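Local coordinates for protein putative TetR transcriptional regulator (Rhodococcus sp., PDB 2I10) that probably binds DNA through an N-terminal helix-turn-helix domain as a TetR-family transcriptional regulator, and carries p-nitrophenol in its C-terminal domain in this crystal, at residues B[21-26]-B[35-40]; B[27-32]-B[53-58]. All coordinates share one frame; numbering follows the deposited sequence. Where two conformers were deposited one is given.

Interaction 1 of 2, residues B[21-26]-B[35-40]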
loop_
_atom_site.group_PDB
_atom_site.type_symbol
_atom_site.label_atom_id
_atom_site.label_comp_id
_atom_site.label_asym_id
_atom_site.label_seq_id
_atom_site.Cartn_x
_atom_site.Cartn_y
_atom_site.Cartn_z
HETATM N N MSE B 21 -9.458 9.307 -13.413
HETATM C CA MSE B 21 -9.479 8.382 -12.267
HETATM C C MSE B 21 -10.504 8.714 -11.178
HETATM O O MSE B 21 -11.256 7.831 -10.764
HETATM C CB MSE B 21 -8.088 8.244 -11.620
HETATM C CG MSE B 21 -8.014 7.327 -10.367
HETATM SE SE MSE B 21 -7.979 5.480 -10.964
HETATM C CE MSE B 21 -9.893 4.988 -11.294
ATOM N N GLU B 22 -10.549 9.957 -10.700
ATOM C CA GLU B 22 -11.496 10.331 -9.624
ATOM C C GLU B 22 -12.918 10.101 -10.037
ATOM O O GLU B 22 -13.725 9.665 -9.228
ATOM C CB GLU B 22 -11.362 11.815 -9.183
ATOM C CG GLU B 22 -9.934 12.295 -9.137
ATOM C CD GLU B 22 -9.765 13.730 -8.625
ATOM O OE1 GLU B 22 -10.420 14.688 -9.133
ATOM O OE2 GLU B 22 -8.924 13.879 -7.713
ATOM N N LEU B 23 -13.237 10.457 -11.280
ATOM C CA LEU B 23 -14.557 10.234 -11.815
ATOM C C LEU B 23 -14.886 8.780 -11.873
ATOM O O LEU B 23 -15.949 8.371 -11.438
ATOM C CB LEU B 23 -14.682 10.794 -13.240
ATOM C CG LEU B 23 -15.124 12.226 -13.417
ATOM C CD1 LEU B 23 -14.961 12.620 -14.879
ATOM C CD2 LEU B 23 -16.576 12.404 -12.937
ATOM N N PHE B 24 -14.014 7.998 -12.498
ATOM C CA PHE B 24 -14.300 6.576 -12.670
ATOM C C PHE B 24 -14.307 5.927 -11.284
ATOM O O PHE B 24 -15.047 4.967 -11.026
ATOM C CB PHE B 24 -13.260 5.864 -13.566
ATOM C CG PHE B 24 -13.263 6.280 -15.039
ATOM C CD1 PHE B 24 -14.403 6.197 -15.825
ATOM C CD2 PHE B 24 -12.081 6.670 -15.657
ATOM C CE1 PHE B 24 -14.381 6.537 -17.183
ATOM C CE2 PHE B 24 -12.052 7.022 -17.015
ATOM C CZ PHE B 24 -13.200 6.954 -17.766
ATOM N N TRP B 25 -13.452 6.427 -10.388
ATOM C CA TRP B 25 -13.361 5.806 -9.052
ATOM C C TRP B 25 -14.718 5.915 -8.379
ATOM O O TRP B 25 -15.236 4.925 -7.892
ATOM C CB TRP B 25 -12.314 6.513 -8.216
ATOM C CG TRP B 25 -12.137 5.950 -6.850
ATOM C CD1 TRP B 25 -12.684 6.426 -5.674
ATOM C CD2 TRP B 25 -11.342 4.809 -6.493
ATOM N NE1 TRP B 25 -12.277 5.640 -4.614
ATOM C CE2 TRP B 25 -11.441 4.653 -5.079
ATOM C CE3 TRP B 25 -10.535 3.928 -7.224
ATOM C CZ2 TRP B 25 -10.786 3.628 -4.390
ATOM C CZ3 TRP B 25 -9.889 2.918 -6.550
ATOM C CH2 TRP B 25 -10.021 2.772 -5.130
ATOM N N ARG B 26 -15.285 7.123 -8.389
ATOM C CA ARG B 26 -16.550 7.433 -7.717
ATOM C C ARG B 26 -17.784 6.908 -8.456
ATOM O O ARG B 26 -18.733 6.424 -7.826
ATOM C CB ARG B 26 -16.669 8.940 -7.527
ATOM C CG ARG B 26 -17.989 9.371 -6.836
ATOM C CD ARG B 26 -18.101 10.875 -6.671
ATOM N NE ARG B 26 -18.418 11.543 -7.945
ATOM C CZ ARG B 26 -17.531 12.209 -8.682
ATOM N NH1 ARG B 26 -16.250 12.306 -8.301
ATOM N NH2 ARG B 26 -17.927 12.775 -9.795
ATOM N N THR B 35 -19.879 13.603 -21.202
ATOM C CA THR B 35 -20.192 14.920 -20.693
ATOM C C THR B 35 -19.521 15.148 -19.316
ATOM O O THR B 35 -19.011 16.229 -19.072
ATOM C CB THR B 35 -21.701 15.174 -20.662
ATOM O OG1 THR B 35 -22.199 15.150 -21.999
ATOM C CG2 THR B 35 -22.005 16.576 -20.092
ATOM N N ASP B 36 -19.507 14.124 -18.456
ATOM C CA ASP B 36 -18.786 14.201 -17.172
ATOM C C ASP B 36 -17.306 14.471 -17.403
ATOM O O ASP B 36 -16.692 15.256 -16.690
ATOM C CB ASP B 36 -18.897 12.874 -16.403
ATOM C CG ASP B 36 -20.330 12.579 -15.911
ATOM O OD1 ASP B 36 -21.143 13.541 -15.742
ATOM O OD2 ASP B 36 -20.617 11.377 -15.662
ATOM N N LEU B 37 -16.724 13.791 -18.385
ATOM C CA LEU B 37 -15.274 13.897 -18.605
ATOM C C LEU B 37 -14.857 15.226 -19.198
ATOM O O LEU B 37 -13.877 15.845 -18.735
ATOM C CB LEU B 37 -14.785 12.761 -19.493
ATOM C CG LEU B 37 -14.815 11.389 -18.820
ATOM C CD1 LEU B 37 -14.833 10.289 -19.911
ATOM C CD2 LEU B 37 -13.647 11.212 -17.890
ATOM N N THR B 38 -15.591 15.675 -20.207
ATOM C CA THR B 38 -15.353 17.003 -20.800
ATOM C C THR B 38 -15.519 18.097 -19.782
ATOM O O THR B 38 -14.692 19.013 -19.744
ATOM C CB THR B 38 -16.230 17.297 -22.045
ATOM O OG1 THR B 38 -17.615 17.100 -21.715
ATOM C CG2 THR B 38 -15.789 16.358 -23.205
ATOM N N LYS B 39 -16.563 18.026 -18.959
ATOM C CA LYS B 39 -16.752 19.039 -17.908
ATOM C C LYS B 39 -15.592 19.015 -16.911
ATOM O O LYS B 39 -15.059 20.054 -16.552
ATOM C CB LYS B 39 -18.079 18.858 -17.160
ATOM C CG LYS B 39 -18.129 19.553 -15.779
ATOM C CD LYS B 39 -19.563 19.758 -15.302
ATOM C CE LYS B 39 -19.609 20.437 -13.927
ATOM N NZ LYS B 39 -21.009 20.845 -13.563
ATOM N N ALA B 40 -15.203 17.809 -16.475
ATOM C CA ALA B 40 -14.092 17.648 -15.489
ATOM C C ALA B 40 -12.728 18.069 -16.044
ATOM O O ALA B 40 -11.920 18.669 -15.324
ATOM C CB ALA B 40 -14.037 16.214 -14.955
#

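Interaction 2 of 2, residues B[27-32]-B[53-58]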
loop_
_atom_site.group_PDB
_atom_site.type_symbol
_atom_site.label_atom_id
_atom_site.label_comp_id
_atom_site.label_asym_id
_atom_site.label_seq_id
_atom_site.Cartn_x
_atom_site.Cartn_y
_atom_site.Cartn_z
ATOM N N GLN B 27 -17.772 7.002 -9.795
ATOM C CA GLN B 27 -18.962 6.683 -10.589
ATOM C C GLN B 27 -18.927 5.316 -11.306
ATOM O O GLN B 27 -19.960 4.842 -11.776
ATOM C CB GLN B 27 -19.233 7.795 -11.633
ATOM C CG GLN B 27 -19.244 9.245 -11.104
ATOM C CD GLN B 27 -19.652 10.277 -12.156
ATOM O OE1 GLN B 27 -19.209 10.252 -13.325
ATOM N NE2 GLN B 27 -20.524 11.167 -11.758
ATOM N N GLY B 28 -17.752 4.703 -11.412
ATOM C CA GLY B 28 -17.618 3.521 -12.246
ATOM C C GLY B 28 -17.572 3.907 -13.719
ATOM O O GLY B 28 -17.691 5.075 -14.087
ATOM N N TYR B 29 -17.350 2.920 -14.560
ATOM C CA TYR B 29 -17.198 3.158 -15.964
ATOM C C TYR B 29 -18.530 3.538 -16.591
ATOM O O TYR B 29 -18.655 4.587 -17.210
ATOM C CB TYR B 29 -16.603 1.917 -16.644
ATOM C CG TYR B 29 -16.424 2.113 -18.140
ATOM C CD1 TYR B 29 -15.348 2.857 -18.630
ATOM C CD2 TYR B 29 -17.337 1.555 -19.059
ATOM C CE1 TYR B 29 -15.149 3.051 -20.016
ATOM C CE2 TYR B 29 -17.161 1.753 -20.436
ATOM C CZ TYR B 29 -16.068 2.499 -20.909
ATOM O OH TYR B 29 -15.876 2.723 -22.276
ATOM N N GLU B 30 -19.533 2.709 -16.350
ATOM C CA GLU B 30 -20.825 2.788 -17.024
ATOM C C GLU B 30 -21.531 4.075 -16.760
ATOM O O GLU B 30 -22.168 4.614 -17.653
ATOM C CB GLU B 30 -21.730 1.643 -16.585
ATOM C CG GLU B 30 -21.254 0.319 -17.085
ATOM C CD GLU B 30 -22.268 -0.809 -16.921
ATOM O OE1 GLU B 30 -23.476 -0.529 -16.680
ATOM O OE2 GLU B 30 -21.824 -1.982 -17.058
ATOM N N GLY B 31 -21.388 4.567 -15.529
ATOM C CA GLY B 31 -22.097 5.723 -15.092
ATOM C C GLY B 31 -21.308 6.990 -15.290
ATOM O O GLY B 31 -21.762 8.041 -14.874
ATOM N N THR B 32 -20.144 6.913 -15.913
ATOM C CA THR B 32 -19.379 8.106 -16.248
ATOM C C THR B 32 -19.647 8.464 -17.698
ATOM O O THR B 32 -19.453 7.614 -18.581
ATOM C CB THR B 32 -17.887 7.889 -16.051
ATOM O OG1 THR B 32 -17.644 7.719 -14.668
ATOM C CG2 THR B 32 -17.078 9.100 -16.516
ATOM N N GLY B 53 -8.842 9.647 -27.137
ATOM C CA GLY B 53 -9.621 8.642 -27.832
ATOM C C GLY B 53 -11.024 8.535 -27.289
ATOM O O GLY B 53 -11.612 9.502 -26.783
ATOM N N SER B 54 -11.581 7.346 -27.416
ATOM C CA SER B 54 -12.899 7.076 -26.896
ATOM C C SER B 54 -12.875 7.021 -25.372
ATOM O O SER B 54 -11.798 6.991 -24.755
ATOM C CB SER B 54 -13.470 5.782 -27.493
ATOM O OG SER B 54 -12.799 4.638 -26.936
ATOM N N LYS B 55 -14.055 7.022 -24.757
ATOM C CA LYS B 55 -14.149 6.853 -23.310
ATOM C C LYS B 55 -13.419 5.575 -22.870
ATOM O O LYS B 55 -12.715 5.552 -21.853
ATOM C CB LYS B 55 -15.620 6.762 -22.888
ATOM C CG LYS B 55 -15.727 6.604 -21.351
ATOM C CD LYS B 55 -17.126 6.686 -20.815
ATOM C CE LYS B 55 -17.910 5.464 -21.102
ATOM N NZ LYS B 55 -19.052 5.357 -20.140
ATOM N N ARG B 56 -13.565 4.518 -23.667
ATOM C CA ARG B 56 -12.906 3.244 -23.396
ATOM C C ARG B 56 -11.400 3.394 -23.470
ATOM O O ARG B 56 -10.687 2.912 -22.604
ATOM C CB ARG B 56 -13.381 2.136 -24.336
ATOM C CG ARG B 56 -12.862 0.727 -23.941
ATOM C CD ARG B 56 -13.447 0.307 -22.560
ATOM N NE ARG B 56 -13.273 -1.110 -22.234
ATOM C CZ ARG B 56 -14.023 -2.101 -22.730
ATOM N NH1 ARG B 56 -13.798 -3.351 -22.363
ATOM N NH2 ARG B 56 -14.997 -1.850 -23.587
ATOM N N ASP B 57 -10.899 4.041 -24.510
ATOM C CA ASP B 57 -9.439 4.289 -24.615
ATOM C C ASP B 57 -8.972 5.024 -23.347
ATOM O O ASP B 57 -7.979 4.652 -22.763
ATOM C CB ASP B 57 -9.088 5.163 -25.820
ATOM C CG ASP B 57 -9.366 4.486 -27.146
ATOM O OD1 ASP B 57 -9.327 3.256 -27.222
ATOM O OD2 ASP B 57 -9.619 5.194 -28.125
ATOM N N LEU B 58 -9.687 6.080 -22.965
ATOM C CA LEU B 58 -9.294 6.887 -21.805
ATOM C C LEU B 58 -9.314 6.044 -20.507
ATOM O O LEU B 58 -8.436 6.140 -19.682
ATOM C CB LEU B 58 -10.171 8.122 -21.666
ATOM C CG LEU B 58 -10.144 8.941 -20.372
ATOM C CD1 LEU B 58 -8.679 9.401 -20.031
ATOM C CD2 LEU B 58 -11.098 10.157 -20.464
#

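Interaction 1 of 2, residues B[21-26]-B[35-40]
Leu23 holds CD1 anti to its CA (chi2 171°), which sends that methyl straight out toward helix 34-41, while Leu37 has CG anti to its own carbonyl carbon (chi1 -70°) and swings a methyl back to meet it. Leu23 CD1 and Leu37 CD2 touch at 3.6 Å, the two side chains running askew to each other. The same Leu23 CD1 also lies 3.7 Å from Ala40 CB. One turn earlier on that helix, the carbonyl oxygen Asp36 O is 3.6 Å from Leu23 CD1. Its sister methyl, Leu23 CD2, brushes Asp36 CB at 4.2 Å. Leu23 thus packs against Asp36, Leu37 and Ala40 together. Beside it, Phe24 CZ reaches Leu37 CD2 at 4.3 Å, and the Phe24 ring is in turn met edge-to-face by Phe59 of helix 55-66, whose Leu58 also packs on Leu37.

The two short segments run roughly antiparallel, at 143°, with their axes 10.7 Å apart. This pairs the first helix of the TetR-type DNA-binding domain with the first helix of its predicted helix-turn-helix. No hydrogen bond links the segments, and Asp36 O is already engaged by Ala40 N within its own helix. The methyl resting on that carbonyl makes no polar link, and the contact therefore depends on the shape and burial of apolar side chains.

Interaction 2 of 2, residues B[27-32]-B[53-58]
The Tyr29 ring carries the Lys55 side chain on one face, with CE 3.5 Å above the plane and shifted toward the rim, and has the backbone oxygen of Lys55 at its edge, in plane. The Lys55 chain bends at chi3 (74°), bringing NZ above the ring, 4.2 Å from the centroid of the Tyr29 ring, in a cation-pi contact. Lys55 NZ donates to Thr32 O (2.8 Å), nearly in line with the C=O at 169°, and to Tyr29 O (3.1 Å) from above the carbonyl plane. Thr32 N reaches Tyr29 O from the opposite face, closing the type I turn 29-32, and Thr32 OG1 ties back to Gly28 O (2.7 Å). Tyr29 OH ends against the backbone of Arg56, 3.2 Å from Arg56 CA, whereas the guanidinium turns to a salt bridge with Glu60. A leucine in place of Lys55 would probably leave Thr32 O without this donor and the Tyr29 face without its cation. Ser54 and Asp57 form a capping box that starts helix 55-66. Through Lys55 and Tyr29 the turn between helices 15-27 and 34-41 is fastened to the beginning of helix 55-66, with Phe24 and Leu37 of those helices packing on Thr32.

Interactions 1 and 2 lie side by side, their centres 8 Å apart, with segments alternating along the chain: 27-32 leads from the first helix of interaction 1 toward the second. Thr32 sits at the seam, with OG1 3.8 Å from Phe24 CD1. Leu37 also spans both, touching Lys55 besides its partners in helix 15-27. Together the contacts join helices 15-27 and 34-41, and the turn between them, to the start of helix 55-66, with interaction 1 buried and interaction 2 nearer the surface. The p-nitrophenol pocket, with Arg131, Glu132, Arg135 and Arg162, belongs to the C-terminal domain. Glu122, on the helix carrying the first three of these, accepts a hydrogen bond from Glu30 N, connecting that helix to the turn.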